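Long-range contacts in AA9 family lytic polysaccharide monooxygenase B (Heterobasidion irregulare TC 32-1, PDB 5NNS), which oxidatively depolymerises crystalline and amorphous polysaccharides such as cellulose, giving C1-oxidised products at a copper centre that needs a reductant and O2 or H2O2: residues Glu32-Asn37 / Asn50-Ser55; Ala45-Asn50 / Pro164-Glu169; Val87-Cys92 / Phe107-Val112. All blocks are in the same frame, centred on the assembly; numbering follows the deposited sequence. Where two conformers were deposited one is given.

Contacts 2 and 3 are buried and reach the same mixed sheet: contact 3 pairs two of its strands, 85-91 and 106-116, while contact 2 lays a loop over strand 165-176. Contact 1 lies farther out, is partly buried and joins two pieces of the long loop between strands 12-15 and 63-66. Contacts 1 and 2 touch and share N50, whose amide meets waters in contact 1 and donates to a strand carbonyl and a carboxylate in contact 2. Chemistry follows place. Contact 1 is mostly polar, contact 2 mixes one amide with apolar packing, and contact 3 combines ladder hydrogen bonds with aromatic and aliphatic side chains.

Contact 1 of 3, residues Glu32-Asn37 / Asn50-Ser55; sequences EWDTYN and NINGAS
I51 O takes one hydrogen bond, from D34 N at 2.9 Å in the carbonyl plane, and the CA-H of W33 makes a weaker contact with the same oxygen. D34 answers with its side chain, since OD2 accepts a weak bond from N52 N at 3.0 Å. Farther along, E32 N gives A54 O a nearly straight bond (170°), and E32 O takes a weak one from G53 N. This pairs two pieces of the long loop between strands 12-15 and 63-66; with W33 and N52 making a single bridge, it never grows into a sheet. The peptide bond before N52 is cis, and N52 OD1 closes an Asx turn by accepting from A54 N at 2.9 Å, with the donor well above the amide plane. E32, extended with CG anti to the backbone N (chi1 169°), crosses obliquely past the oxygen end of this amide, the carboxylate and amide planes 62° apart. The touch is close, 3.1 Å from E32 CD to N52 OD1. E32 OE2 also sits 2.7 Å from D34 OD1, short enough that one of the two acids probably carries a proton. At the other end N50 turns CB against W33 CB (3.8 Å), and two waters link its amide to the loop. One accepts from N50 ND2 and lies within bonding distance of T35 O and N37 O, more acceptors than it has protons for; the other spans N50 OD1 and N37 O. W33 NE1 finds its partner in Q30 OE1, and T35 OG1 bonds Y20 OH, a residue of the glucan-binding surface.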
loop_
_atom_site.group_PDB
_atom_site.type_symbol
_atom_site.label_atom_id
_atom_site.label_comp_id
_atom_site.label_asym_id
_atom_site.label_seq_id
_atom_site.Cartn_x
_atom_site.Cartn_y
_atom_site.Cartn_z
ATOM N N GLU A 32 -10.341 -7.997 -2.708
ATOM C CA GLU A 32 -11.431 -7.832 -1.752
ATOM C C GLU A 32 -10.895 -7.404 -0.394
ATOM O O GLU A 32 -9.983 -8.028 0.131
ATOM C CB GLU A 32 -12.217 -9.138 -1.606
ATOM C CG GLU A 32 -13.218 -9.187 -0.454
ATOM C CD GLU A 32 -14.032 -10.473 -0.428
ATOM O OE1 GLU A 32 -13.904 -11.292 -1.363
ATOM O OE2 GLU A 32 -14.799 -10.674 0.534
ATOM N N TRP A 33 -11.462 -6.336 0.155
ATOM C CA TRP A 33 -11.219 -5.943 1.540
ATOM C C TRP A 33 -12.567 -5.619 2.167
ATOM O O TRP A 33 -13.350 -4.866 1.600
ATOM C CB TRP A 33 -10.231 -4.767 1.619
ATOM C CG TRP A 33 -10.631 -3.503 0.885
ATOM C CD1 TRP A 33 -10.635 -3.295 -0.464
ATOM C CD2 TRP A 33 -11.044 -2.268 1.478
ATOM N NE1 TRP A 33 -11.037 -2.012 -0.745
ATOM C CE2 TRP A 33 -11.287 -1.358 0.430
ATOM C CE3 TRP A 33 -11.225 -1.841 2.800
ATOM C CZ2 TRP A 33 -11.723 -0.044 0.657
ATOM C CZ3 TRP A 33 -11.649 -0.527 3.034
ATOM C CH2 TRP A 33 -11.890 0.353 1.962
ATOM N N ASP A 34 -12.832 -6.191 3.338
ATOM C CA ASP A 34 -14.199 -6.298 3.868
ATOM C C ASP A 34 -14.658 -5.260 4.899
ATOM O O ASP A 34 -15.864 -5.148 5.140
ATOM C CB ASP A 34 -14.405 -7.703 4.441
ATOM C CG ASP A 34 -14.221 -8.794 3.391
ATOM O OD1 ASP A 34 -14.710 -8.616 2.261
ATOM O OD2 ASP A 34 -13.586 -9.827 3.693
ATOM N N THR A 35 -13.725 -4.500 5.474
ATOM C CA THR A 35 -14.061 -3.517 6.499
ATOM C C THR A 35 -13.106 -2.341 6.471
ATOM O O THR A 35 -12.018 -2.427 5.908
ATOM C CB THR A 35 -13.998 -4.144 7.900
ATOM O OG1 THR A 35 -14.279 -3.144 8.886
ATOM C CG2 THR A 35 -12.615 -4.739 8.157
ATOM N N TYR A 36 -13.527 -1.250 7.105
ATOM C CA TYR A 36 -12.697 -0.051 7.273
ATOM C C TYR A 36 -11.624 -0.181 8.366
ATOM O O TYR A 36 -10.786 0.701 8.483
ATOM C CB TYR A 36 -13.593 1.144 7.632
ATOM C CG TYR A 36 -14.172 1.913 6.465
ATOM C CD1 TYR A 36 -14.359 1.329 5.211
ATOM C CD2 TYR A 36 -14.554 3.237 6.627
ATOM C CE1 TYR A 36 -14.895 2.056 4.156
ATOM C CE2 TYR A 36 -15.089 3.961 5.579
ATOM C CZ TYR A 36 -15.259 3.364 4.351
ATOM O OH TYR A 36 -15.792 4.080 3.318
ATOM N N ASN A 37 -11.669 -1.247 9.170
ATOM C CA ASN A 37 -10.814 -1.405 10.347
ATOM C C ASN A 37 -9.359 -1.674 10.003
ATOM O O ASN A 37 -9.064 -2.332 8.995
ATOM C CB ASN A 37 -11.284 -2.583 11.215
ATOM C CG ASN A 37 -12.708 -2.430 11.705
ATOM O OD1 ASN A 37 -13.263 -1.336 11.722
ATOM N ND2 ASN A 37 -13.305 -3.538 12.108
ATOM N N ASN A 50 -5.080 -7.106 2.879
ATOM C CA ASN A 50 -6.188 -6.940 3.826
ATOM C C ASN A 50 -7.012 -8.215 3.982
ATOM O O ASN A 50 -6.707 -9.231 3.367
ATOM C CB ASN A 50 -7.088 -5.746 3.448
ATOM C CG ASN A 50 -7.515 -4.924 4.655
ATOM O OD1 ASN A 50 -7.774 -5.469 5.739
ATOM N ND2 ASN A 50 -7.607 -3.610 4.472
ATOM N N ILE A 51 -8.031 -8.148 4.837
ATOM C CA ILE A 51 -8.940 -9.252 5.097
ATOM C C ILE A 51 -10.206 -9.083 4.234
ATOM O O ILE A 51 -10.852 -8.042 4.311
ATOM C CB ILE A 51 -9.330 -9.317 6.594
ATOM C CG1 ILE A 51 -8.094 -9.638 7.451
ATOM C CG2 ILE A 51 -10.416 -10.370 6.833
ATOM C CD1 ILE A 51 -8.261 -9.344 8.931
ATOM N N ASN A 52 -10.585 -10.076 3.421
ATOM C CA ASN A 52 -9.870 -11.357 3.262
ATOM C C ASN A 52 -8.779 -11.316 2.184
ATOM O O ASN A 52 -8.025 -12.274 2.041
ATOM C CB ASN A 52 -10.853 -12.510 3.003
ATOM C CG ASN A 52 -11.700 -12.318 1.755
ATOM O OD1 ASN A 52 -11.445 -11.441 0.928
ATOM N ND2 ASN A 52 -12.723 -13.144 1.621
ATOM N N GLY A 53 -8.699 -10.226 1.420
ATOM C CA GLY A 53 -7.700 -10.088 0.358
ATOM C C GLY A 53 -7.977 -10.965 -0.853
ATOM O O GLY A 53 -7.108 -11.133 -1.713
ATOM N N ALA A 54 -9.200 -11.489 -0.941
ATOM C CA ALA A 54 -9.520 -12.530 -1.904
ATOM C C ALA A 54 -9.595 -11.984 -3.324
ATOM O O ALA A 54 -9.965 -10.827 -3.554
ATOM C CB ALA A 54 -10.829 -13.213 -1.536
ATOM N N SER A 55 -9.203 -12.834 -4.263
ATOM C CA SER A 55 -9.445 -12.617 -5.678
ATOM C C SER A 55 -10.949 -12.706 -5.945
ATOM O O SER A 55 -11.671 -13.376 -5.215
ATOM C CB SER A 55 -8.713 -13.696 -6.475
ATOM O OG SER A 55 -8.932 -13.571 -7.860
HETATM O O HOH W 1 -9.270 -2.046 6.242
HETATM O O HOH W 2 -8.793 -4.917 8.208
#

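Contact 2 of 3, residues Ala45-Asn50 / Pro164-Glu169; sequences ASISCN and PQFYPE
N50 ND2 reaches two oxygens of the strand at once, P168 O at 2.9 Å and E169 OE2 at 3.0 Å. Neither bond is straight (132° and 136°), and the two oxygens lie only 2.8 Å apart, P168 O to E169 OE2, so a single N-H is probably shared between these acceptors. The carboxylate oxygen lies close to the amide plane while the carbonyl is tilted from it. E169 sets off on the far side of its strand, but a bend at chi2 (78°) carries OE2 back alongside the asparagine, and E169 OE1 accepts from V4 N. The P168 ring turns its CG to the backbone, 3.3 Å from I47 O. Next along, I47 CD1 sits over one face of the F166 ring, a CH-pi contact whose nearest carbon is CG at 3.7 Å. The second shell keeps the loop in place: the C49-C170 disulfide ties it covalently to the strand, and R152 bonds I47 O and S48 O. Y167 points to the other side of the strand, where it takes part in the copper site and its OH donates to Q165 OE1 (2.8 Å); Q165 probably helps bind O2, as in related enzymes. The strand involved, 165-176, runs between 63-66 and 147-157 in the mixed sheet, and residues of 147-157 touch both F166 and P168, while W106 at the start of strand 106-116 packs on S48 and C49.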
loop_
_atom_site.group_PDB
_atom_site.type_symbol
_atom_site.label_atom_id
_atom_site.label_comp_id
_atom_site.label_asym_id
_atom_site.label_seq_id
_atom_site.Cartn_x
_atom_site.Cartn_y
_atom_site.Cartn_z
ATOM N N ALA A 45 -1.428 -12.594 8.933
ATOM C CA ALA A 45 -1.320 -13.368 7.680
ATOM C C ALA A 45 -1.891 -12.633 6.448
ATOM O O ALA A 45 -1.394 -12.810 5.335
ATOM C CB ALA A 45 -1.987 -14.729 7.839
ATOM N N SER A 46 -2.916 -11.806 6.666
ATOM C CA SER A 46 -3.594 -11.057 5.598
ATOM C C SER A 46 -3.125 -9.596 5.434
ATOM O O SER A 46 -3.813 -8.792 4.799
ATOM C CB SER A 46 -5.101 -11.081 5.865
ATOM O OG SER A 46 -5.580 -12.415 5.899
ATOM N N ILE A 47 -1.963 -9.249 5.985
ATOM C CA ILE A 47 -1.483 -7.862 5.923
ATOM C C ILE A 47 -1.082 -7.419 4.504
ATOM O O ILE A 47 -1.043 -6.215 4.233
ATOM C CB ILE A 47 -0.352 -7.584 6.951
ATOM C CG1 ILE A 47 -0.211 -6.066 7.200
ATOM C CG2 ILE A 47 0.964 -8.233 6.516
ATOM C CD1 ILE A 47 0.630 -5.694 8.401
ATOM N N SER A 48 -0.817 -8.374 3.601
ATOM C CA SER A 48 -0.470 -8.050 2.215
ATOM C C SER A 48 -1.594 -7.315 1.485
ATOM O O SER A 48 -1.363 -6.236 0.940
ATOM C CB SER A 48 -0.063 -9.296 1.420
ATOM O OG SER A 48 -1.082 -10.278 1.431
ATOM N N CYS A 49 -2.801 -7.889 1.489
ATOM C CA CYS A 49 -3.931 -7.315 0.747
ATOM C C CYS A 49 -5.224 -7.185 1.551
ATOM O O CYS A 49 -6.314 -7.101 0.978
ATOM C CB CYS A 49 -4.141 -8.108 -0.546
ATOM S SG CYS A 49 -2.712 -8.007 -1.648
ATOM N N ASN A 50 -5.080 -7.106 2.879
ATOM C CA ASN A 50 -6.188 -6.940 3.826
ATOM C C ASN A 50 -7.012 -8.215 3.982
ATOM O O ASN A 50 -6.707 -9.231 3.367
ATOM C CB ASN A 50 -7.088 -5.746 3.448
ATOM C CG ASN A 50 -7.515 -4.924 4.655
ATOM O OD1 ASN A 50 -7.774 -5.469 5.739
ATOM N ND2 ASN A 50 -7.607 -3.610 4.472
ATOM N N PRO A 164 -0.051 -0.111 16.336
ATOM C CA PRO A 164 0.014 0.302 14.933
ATOM C C PRO A 164 -1.268 -0.057 14.214
ATOM O O PRO A 164 -1.894 -1.052 14.552
ATOM C CB PRO A 164 1.182 -0.513 14.373
ATOM C CG PRO A 164 1.241 -1.723 15.244
ATOM C CD PRO A 164 0.847 -1.256 16.605
ATOM N N GLN A 165 -1.662 0.774 13.257
ATOM C CA GLN A 165 -2.846 0.531 12.457
ATOM C C GLN A 165 -2.440 0.527 10.988
ATOM O O GLN A 165 -2.204 1.586 10.395
ATOM C CB GLN A 165 -3.879 1.606 12.726
ATOM C CG GLN A 165 -4.472 1.528 14.124
ATOM C CD GLN A 165 -5.494 2.613 14.386
ATOM O OE1 GLN A 165 -5.970 3.287 13.468
ATOM N NE2 GLN A 165 -5.833 2.793 15.651
ATOM N N PHE A 166 -2.341 -0.677 10.429
ATOM C CA PHE A 166 -2.016 -0.888 9.032
ATOM C C PHE A 166 -3.306 -0.932 8.220
ATOM O O PHE A 166 -4.235 -1.668 8.566
ATOM C CB PHE A 166 -1.259 -2.206 8.863
ATOM C CG PHE A 166 0.032 -2.261 9.627
ATOM C CD1 PHE A 166 1.209 -1.801 9.056
ATOM C CD2 PHE A 166 0.077 -2.770 10.922
ATOM C CE1 PHE A 166 2.405 -1.846 9.759
ATOM C CE2 PHE A 166 1.266 -2.824 11.625
ATOM C CZ PHE A 166 2.433 -2.358 11.043
ATOM N N TYR A 167 -3.362 -0.134 7.154
ATOM C CA TYR A 167 -4.514 -0.099 6.245
ATOM C C TYR A 167 -4.026 -0.367 4.823
ATOM O O TYR A 167 -3.687 0.576 4.100
ATOM C CB TYR A 167 -5.198 1.256 6.291
ATOM C CG TYR A 167 -5.806 1.631 7.618
ATOM C CD1 TYR A 167 -7.087 1.210 7.960
ATOM C CD2 TYR A 167 -5.116 2.441 8.515
ATOM C CE1 TYR A 167 -7.658 1.577 9.165
ATOM C CE2 TYR A 167 -5.673 2.809 9.724
ATOM C CZ TYR A 167 -6.951 2.388 10.037
ATOM O OH TYR A 167 -7.508 2.731 11.237
ATOM N N PRO A 168 -3.965 -1.654 4.423
ATOM C CA PRO A 168 -3.476 -2.017 3.098
ATOM C C PRO A 168 -4.583 -2.365 2.116
ATOM O O PRO A 168 -5.556 -2.999 2.501
ATOM C CB PRO A 168 -2.644 -3.263 3.390
ATOM C CG PRO A 168 -3.357 -3.916 4.524
ATOM C CD PRO A 168 -4.113 -2.851 5.273
ATOM N N GLU A 169 -4.432 -1.950 0.860
ATOM C CA GLU A 169 -5.243 -2.476 -0.246
ATOM C C GLU A 169 -4.352 -2.825 -1.427
ATOM O O GLU A 169 -3.251 -2.287 -1.560
ATOM C CB GLU A 169 -6.327 -1.486 -0.679
ATOM C CG GLU A 169 -7.600 -1.535 0.148
ATOM C CD GLU A 169 -7.481 -0.840 1.490
ATOM O OE1 GLU A 169 -6.964 0.298 1.535
ATOM O OE2 GLU A 169 -7.928 -1.423 2.503
#

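Contact 3 of 3, residues Val87-Cys92 / Phe107-Val112. With AKR (acrylic acid), chain N.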
loop_
_atom_site.group_PDB
_atom_site.type_symbol
_atom_site.label_atom_id
_atom_site.label_comp_id
_atom_site.label_asym_id
_atom_site.label_seq_id
_atom_site.Cartn_x
_atom_site.Cartn_y
_atom_site.Cartn_z
ATOM N N VAL A 87 3.895 2.787 -0.786
ATOM C CA VAL A 87 3.397 2.137 -1.992
ATOM C C VAL A 87 4.358 1.006 -2.349
ATOM O O VAL A 87 5.555 1.225 -2.514
ATOM C CB VAL A 87 3.228 3.137 -3.150
ATOM C CG1 VAL A 87 2.506 2.486 -4.325
ATOM C CG2 VAL A 87 2.460 4.366 -2.666
ATOM N N TYR A 88 3.821 -0.210 -2.414
ATOM C CA TYR A 88 4.580 -1.411 -2.743
ATOM C C TYR A 88 4.094 -1.977 -4.072
ATOM O O TYR A 88 2.961 -1.713 -4.507
ATOM C CB TYR A 88 4.371 -2.500 -1.681
ATOM C CG TYR A 88 5.082 -2.324 -0.355
ATOM C CD1 TYR A 88 4.574 -1.473 0.629
ATOM C CD2 TYR A 88 6.240 -3.053 -0.055
ATOM C CE1 TYR A 88 5.207 -1.333 1.857
ATOM C CE2 TYR A 88 6.879 -2.919 1.176
ATOM C CZ TYR A 88 6.358 -2.060 2.126
ATOM O OH TYR A 88 6.986 -1.921 3.344
ATOM N N MET A 89 4.952 -2.777 -4.697
ATOM C CA MET A 89 4.536 -3.674 -5.766
ATOM C C MET A 89 5.148 -5.060 -5.580
ATOM O O MET A 89 6.123 -5.235 -4.847
ATOM C CB MET A 89 4.944 -3.122 -7.125
ATOM C CG MET A 89 4.264 -1.829 -7.530
ATOM S SD MET A 89 4.994 -1.271 -9.080
ATOM C CE MET A 89 4.172 -2.357 -10.244
ATOM N N ALA A 90 4.556 -6.037 -6.259
ATOM C CA ALA A 90 5.045 -7.409 -6.255
ATOM C C ALA A 90 4.688 -8.080 -7.561
ATOM O O ALA A 90 3.557 -7.967 -8.017
ATOM C CB ALA A 90 4.425 -8.184 -5.102
ATOM N N ASN A 91 5.653 -8.791 -8.142
ATOM C CA ASN A 91 5.410 -9.642 -9.306
ATOM C C ASN A 91 4.551 -10.823 -8.862
ATOM O O ASN A 91 4.855 -11.471 -7.866
ATOM C CB ASN A 91 6.738 -10.142 -9.892
ATOM C CG ASN A 91 6.614 -10.602 -11.336
ATOM O OD1 ASN A 91 5.740 -11.404 -11.680
ATOM N ND2 ASN A 91 7.501 -10.096 -12.189
ATOM N N CYS A 92 3.475 -11.088 -9.597
ATOM C CA CYS A 92 2.586 -12.214 -9.297
ATOM C C CYS A 92 3.161 -13.573 -9.727
ATOM O O CYS A 92 2.675 -14.614 -9.277
ATOM C CB CYS A 92 1.212 -11.992 -9.943
ATOM S SG CYS A 92 0.318 -10.573 -9.267
ATOM N N PHE A 107 8.339 -5.231 -3.185
ATOM C CA PHE A 107 9.297 -4.126 -3.194
ATOM C C PHE A 107 8.556 -2.791 -3.110
ATOM O O PHE A 107 7.437 -2.649 -3.606
ATOM C CB PHE A 107 10.223 -4.178 -4.421
ATOM C CG PHE A 107 9.511 -4.120 -5.747
ATOM C CD1 PHE A 107 8.987 -5.279 -6.325
ATOM C CD2 PHE A 107 9.382 -2.917 -6.434
ATOM C CE1 PHE A 107 8.329 -5.228 -7.548
ATOM C CE2 PHE A 107 8.726 -2.864 -7.661
ATOM C CZ PHE A 107 8.200 -4.022 -8.217
ATOM N N LYS A 108 9.214 -1.820 -2.491
ATOM C CA LYS A 108 8.649 -0.508 -2.200
ATOM C C LYS A 108 9.065 0.499 -3.284
ATOM O O LYS A 108 10.255 0.668 -3.549
ATOM C CB LYS A 108 9.166 -0.065 -0.840
ATOM C CG LYS A 108 8.426 1.097 -0.216
ATOM C CD LYS A 108 9.082 1.524 1.088
ATOM C CE LYS A 108 8.806 0.560 2.238
ATOM N NZ LYS A 108 9.536 0.945 3.479
ATOM N N ILE A 109 8.085 1.141 -3.923
ATOM C CA ILE A 109 8.367 2.138 -4.977
ATOM C C ILE A 109 8.248 3.588 -4.511
ATOM O O ILE A 109 8.782 4.487 -5.159
ATOM C CB ILE A 109 7.509 1.932 -6.252
ATOM C CG1 ILE A 109 6.006 2.048 -5.964
ATOM C CG2 ILE A 109 7.853 0.596 -6.900
ATOM C CD1 ILE A 109 5.176 2.228 -7.220
ATOM N N ASN A 110 7.548 3.816 -3.400
ATOM C CA ASN A 110 7.368 5.163 -2.880
ATOM C C ASN A 110 6.998 5.123 -1.405
ATOM O O ASN A 110 6.227 4.266 -0.977
ATOM C CB ASN A 110 6.279 5.889 -3.682
ATOM C CG ASN A 110 5.989 7.282 -3.148
ATOM O OD1 ASN A 110 4.965 7.501 -2.514
ATOM N ND2 ASN A 110 6.900 8.218 -3.380
ATOM N N GLN A 111 7.561 6.040 -0.630
ATOM C CA GLN A 111 7.078 6.288 0.721
ATOM C C GLN A 111 7.351 7.724 1.131
ATOM O O GLN A 111 8.278 8.356 0.621
ATOM C CB GLN A 111 7.740 5.340 1.721
ATOM C CG GLN A 111 9.232 5.591 1.917
ATOM C CD GLN A 111 9.903 4.540 2.762
ATOM O OE1 GLN A 111 9.238 3.682 3.349
ATOM N NE2 GLN A 111 11.228 4.617 2.865
ATOM N N VAL A 112 6.519 8.231 2.036
ATOM C CA VAL A 112 6.757 9.513 2.688
ATOM C C VAL A 112 6.360 9.343 4.147
ATOM O O VAL A 112 5.206 9.021 4.446
ATOM C CB VAL A 112 5.964 10.676 2.045
ATOM C CG1 VAL A 112 6.339 12.006 2.699
ATOM C CG2 VAL A 112 6.226 10.765 0.544
HETATM C CA AKR N . 14.338 3.637 4.666
HETATM C CB AKR N . 15.623 3.424 4.911
HETATM C C AKR N . 13.305 2.621 4.983
HETATM O O AKR N . 13.635 1.529 5.494
HETATM O OXT AKR N . 12.105 2.864 4.736
#
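K108 lies across the ring of Y88 and can be followed from its root outward. CB rests over one ring face, offset toward the rim, at 4.2 Å from Y88 CE2, and CG passes V87 O. A bend at chi3 (-75°) swings the chain back along the phenol, bringing CE to 3.3 Å from Y88 OH. The tip, NZ, donates to Q111 OE1 at 2.8 Å and to the carbonyls of P218 and P220; the carboxylate of the bound acrylic acid is nearby and receives Q111 NE2 on its OXT at 2.7 Å. Were Y88 replaced by an alanine, the aliphatic run of K108 would probably lose its aromatic support, with a gap opening beneath it and Y195 OH losing its weak phenol partner. Y88 and K108 form a non-hydrogen-bonded pair in the antiparallel ladder of strands 85-91 and 106-116, part of the immunoglobulin-like beta sandwich of AA9 enzymes. Beside it a classic beta bulge shifts the register: both I109 and N110 face V87, whose O accepts I109 N at 2.9 Å and, weakly, N110 N. On the other face V87, M89, F107 and N110 come together, and V87 packs on W136 and T138 of the second sheet. F107 CG is wedged between its own backbone N and carbonyl carbon (chi1 59°), which folds the ring over M89: CD1 comes to 3.2 Å from M89 O, and CZ meets M89 CB at 3.6 Å. M89 SD lies obliquely to the same ring, a Met-aromatic contact, and also touches I109 CD1.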